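Local coordinates for A207R protein, arginine decarboxylase (Paramecium bursaria Chlorella virus 1, PDB 2NV9) that catalyses the decarboxylation of arginine with pyridoxal 5'-phosphate as cofactor, as a viral member of the ornithine/lysine/arginine class-II decarboxylase family, at residues Ala46-Asn51 with Gly351-Val356. The protein carries 1 engineered substitution. Numbering follows the deposited sequence.
Sequences AVKCNN and GAYTNV. With PLP (pyridoxal-5'-phosphate), chain J.
Part of the pyridoxal-phosphate pocket of this class-II decarboxylase is built where the loop after TIM-barrel strand 41-46 meets the loop after strand 344-347 of the β-sheet domain, with K48 and Y353 reaching the same cofactor. K48 NZ is linked to C4A of the cofactor, a bond stretched to 2.0 Å in the model and consistent with the family's internal aldimine, while Y353 OH donates to phosphate oxygen O3P at 2.5 Å, near the plane of its own ring. C49 lies over one face of that ring: with SG anti to the backbone N (chi1 -178°), the sulfur sits 3.8 Å from the ring centroid, displaced toward the rim, and also touches A352 CB. The main chains are joined as well: Y353 N donates to C49 O at 3.0 Å. Farther from the cofactor, the side chains of N50 and N355 cross at about a right angle, their amide planes 60° apart. N355 ND2 approaches N50 OD1 from above its carbonyl plane (3.1 Å), and N50 ND2 reaches a lone pair of G351 O at 2.8 Å through a bent bond of 133°. V356 packs CG1 against N50 CA. F361 of the second subunit packs on Y353 and V356. The backbone bond sets the position of Y353, the sulfur probably limits ring movement on one face, and the hydroxyl's bond to O3P helps hold its direction.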
ATOM      1  N   ALA B  46      11.807  -1.428 -16.403  1.00 10.84           N
ATOM      2  CA  ALA B  46      11.156  -0.535 -15.443  1.00 10.67           C
ATOM      3  C   ALA B  46      11.428  -1.067 -14.015  1.00 11.64           C
ATOM      4  O   ALA B  46      10.744  -1.966 -13.529  1.00 11.11           O
ATOM      5  CB  ALA B  46       9.644  -0.398 -15.712  1.00 10.59           C
ATOM      6  N   VAL B  47      12.461  -0.514 -13.385  1.00 11.32           N
ATOM      7  CA  VAL B  47      12.913  -1.020 -12.062  1.00 11.58           C
ATOM      8  C   VAL B  47      11.809  -0.943 -10.976  1.00 11.48           C
ATOM      9  O   VAL B  47      11.799  -1.751 -10.054  1.00 11.02           O
ATOM     10  CB  VAL B  47      14.376  -0.539 -11.589  1.00 13.12           C
ATOM     11  CG1 VAL B  47      15.234   0.158 -12.684  1.00 12.12           C
ATOM     12  CG2 VAL B  47      14.431   0.142 -10.177  1.00 11.16           C
ATOM     13  N   LYS B  48      10.843  -0.034 -11.154  1.00 10.90           N
ATOM     14  CA  LYS B  48       9.736   0.112 -10.174  1.00 11.77           C
ATOM     15  C   LYS B  48       8.913  -1.161 -10.047  1.00 10.97           C
ATOM     16  O   LYS B  48       8.335  -1.410  -9.016  1.00 12.96           O
ATOM     17  CB  LYS B  48       8.833   1.278 -10.518  1.00 11.27           C
ATOM     18  CG  LYS B  48       8.152   1.096 -11.875  1.00 12.40           C
ATOM     19  CD  LYS B  48       7.140   2.182 -12.094  1.00 14.29           C
ATOM     20  CE  LYS B  48       6.495   1.927 -13.409  1.00 16.13           C
ATOM     21  NZ  LYS B  48       5.037   2.228 -13.432  1.00 14.84           N
ATOM     22  N   CYS B  49       8.893  -1.982 -11.083  1.00 11.37           N
ATOM     23  CA  CYS B  49       8.082  -3.193 -11.110  1.00 10.95           C
ATOM     24  C   CYS B  49       8.620  -4.262 -10.137  1.00 11.26           C
ATOM     25  O   CYS B  49       7.846  -4.987  -9.530  1.00 10.34           O
ATOM     26  CB  CYS B  49       8.026  -3.750 -12.539  1.00 11.17           C
ATOM     27  SG  CYS B  49       7.027  -5.214 -12.729  1.00 10.74           S
ATOM     28  N   ASN B  50       9.962  -4.332 -10.013  1.00 11.11           N
ATOM     29  CA  ASN B  50      10.627  -5.260  -9.099  1.00 11.19           C
ATOM     30  C   ASN B  50      12.094  -4.836  -9.028  1.00 10.80           C
ATOM     31  O   ASN B  50      12.821  -4.929 -10.000  1.00 10.19           O
ATOM     32  CB  ASN B  50      10.536  -6.734  -9.552  1.00 10.37           C
ATOM     33  CG  ASN B  50      10.982  -7.732  -8.456  1.00 11.82           C
ATOM     34  OD1 ASN B  50      11.800  -7.413  -7.596  1.00 11.20           O
ATOM     35  ND2 ASN B  50      10.455  -8.960  -8.519  1.00 12.42           N
ATOM     36  N   ASN B  51      12.495  -4.353  -7.873  1.00 11.44           N
ATOM     37  CA  ASN B  51      13.854  -3.799  -7.725  1.00 12.19           C
ATOM     38  C   ASN B  51      14.788  -4.757  -6.988  1.00 12.74           C
ATOM     39  O   ASN B  51      15.832  -4.335  -6.466  1.00 11.68           O
ATOM     40  CB  ASN B  51      13.790  -2.456  -6.998  1.00 12.08           C
ATOM     41  CG  ASN B  51      13.099  -2.559  -5.660  1.00 16.57           C
ATOM     42  OD1 ASN B  51      12.825  -3.667  -5.145  1.00 15.10           O
ATOM     43  ND2 ASN B  51      12.819  -1.398  -5.058  1.00 18.71           N
ATOM     44  N   GLY B 351       6.006 -11.974  -9.392  1.00 11.43           N
ATOM     45  CA  GLY B 351       7.180 -11.077  -9.278  1.00 10.96           C
ATOM     46  C   GLY B 351       6.940  -9.637  -9.697  1.00 10.88           C
ATOM     47  O   GLY B 351       7.809  -8.781  -9.484  1.00 10.27           O
ATOM     48  N   ALA B 352       5.769  -9.374 -10.317  1.00 10.57           N
ATOM     49  CA  ALA B 352       5.487  -8.027 -10.864  1.00 11.02           C
ATOM     50  C   ALA B 352       4.550  -7.216  -9.976  1.00 11.62           C
ATOM     51  O   ALA B 352       3.419  -7.614  -9.771  1.00 11.07           O
ATOM     52  CB  ALA B 352       4.935  -8.098 -12.347  1.00 10.68           C
ATOM     53  N   TYR B 353       5.041  -6.086  -9.443  1.00 12.32           N
ATOM     54  CA  TYR B 353       4.239  -5.234  -8.528  1.00 11.86           C
ATOM     55  C   TYR B 353       3.767  -6.035  -7.316  1.00 12.31           C
ATOM     56  O   TYR B 353       2.591  -5.961  -6.904  1.00 10.99           O
ATOM     57  CB  TYR B 353       3.049  -4.545  -9.259  1.00 11.50           C
ATOM     58  CG  TYR B 353       3.528  -3.800 -10.465  1.00 12.52           C
ATOM     59  CD1 TYR B 353       4.277  -2.615 -10.318  1.00 12.58           C
ATOM     60  CD2 TYR B 353       3.250  -4.270 -11.766  1.00 10.65           C
ATOM     61  CE1 TYR B 353       4.785  -1.916 -11.435  1.00 11.66           C
ATOM     62  CE2 TYR B 353       3.749  -3.603 -12.881  1.00 12.33           C
ATOM     63  CZ  TYR B 353       4.537  -2.423 -12.720  1.00 13.05           C
ATOM     64  OH  TYR B 353       5.010  -1.743 -13.820  1.00 11.51           O
ATOM     65  N   THR B 354       4.719  -6.764  -6.714  1.00 11.50           N
ATOM     66  CA  THR B 354       4.366  -7.611  -5.592  1.00 11.84           C
ATOM     67  C   THR B 354       5.204  -7.192  -4.386  1.00 11.78           C
ATOM     68  O   THR B 354       4.750  -6.406  -3.569  1.00 12.82           O
ATOM     69  CB  THR B 354       4.486  -9.134  -5.934  1.00 11.47           C
ATOM     70  OG1 THR B 354       5.813  -9.436  -6.416  1.00 10.60           O
ATOM     71  CG2 THR B 354       3.445  -9.515  -7.010  1.00 10.52           C
ATOM     72  N   ASN B 355       6.431  -7.655  -4.319  1.00 11.43           N
ATOM     73  CA  ASN B 355       7.309  -7.286  -3.222  1.00 12.28           C
ATOM     74  C   ASN B 355       7.597  -5.778  -3.141  1.00 11.97           C
ATOM     75  O   ASN B 355       7.841  -5.271  -2.062  1.00 12.24           O
ATOM     76  CB  ASN B 355       8.610  -8.068  -3.291  1.00 11.49           C
ATOM     77  CG  ASN B 355       9.265  -8.034  -4.688  1.00 11.56           C
ATOM     78  OD1 ASN B 355       8.800  -8.695  -5.595  1.00 13.26           O
ATOM     79  ND2 ASN B 355      10.381  -7.327  -4.823  1.00 12.96           N
ATOM     80  N   VAL B 356       7.544  -5.073  -4.271  1.00 11.29           N
ATOM     81  CA  VAL B 356       7.820  -3.624  -4.254  1.00 11.44           C
ATOM     82  C   VAL B 356       6.786  -2.794  -3.505  1.00 11.78           C
ATOM     83  O   VAL B 356       7.083  -1.684  -3.035  1.00 12.92           O
ATOM     84  CB  VAL B 356       8.036  -3.036  -5.649  1.00 10.66           C
ATOM     85  CG1 VAL B 356       9.362  -3.610  -6.277  1.00  9.11           C
ATOM     86  CG2 VAL B 356       6.812  -3.238  -6.572  1.00 12.27           C
TER
HETATM   87  N1  PLP J2002       7.143   2.979 -18.085  1.00  9.66           N
HETATM   88  C2  PLP J2002       6.405   3.858 -17.406  1.00 12.38           C
HETATM   89  C2A PLP J2002       6.534   5.376 -17.682  1.00 13.12           C
HETATM   90  C3  PLP J2002       5.480   3.389 -16.471  1.00 12.19           C
HETATM   91  O3  PLP J2002       4.741   4.308 -15.823  1.00 13.04           O
HETATM   92  C4  PLP J2002       5.341   2.020 -16.229  1.00 12.66           C
HETATM   93  C4A PLP J2002       4.294   1.472 -15.182  1.00 16.09           C
HETATM   94  O4A PLP J2002       3.100   1.876 -15.168  1.00 13.84           O
HETATM   95  C5  PLP J2002       6.170   1.144 -16.942  1.00 11.04           C
HETATM   96  C6  PLP J2002       7.055   1.684 -17.875  1.00  9.42           C
HETATM   97  C5A PLP J2002       6.174  -0.381 -16.811  1.00  8.98           C
HETATM   98  O4P PLP J2002       4.852  -0.908 -17.100  1.00 10.21           O
HETATM   99  P   PLP J2002       4.646  -2.454 -17.295  1.00  9.88           P
HETATM  100  O1P PLP J2002       3.203  -2.766 -17.449  1.00 10.33           O
HETATM  101  O2P PLP J2002       5.507  -3.011 -18.477  1.00 10.18           O
HETATM  102  O3P PLP J2002       5.206  -3.114 -15.920  1.00  8.42           O
HETATM  103  O   HOH W   1       7.561  -6.535  -7.260  1.00  7.47           O
HETATM  104  O   HOH W   2      10.638 -10.930  -6.611  1.00 12.04           O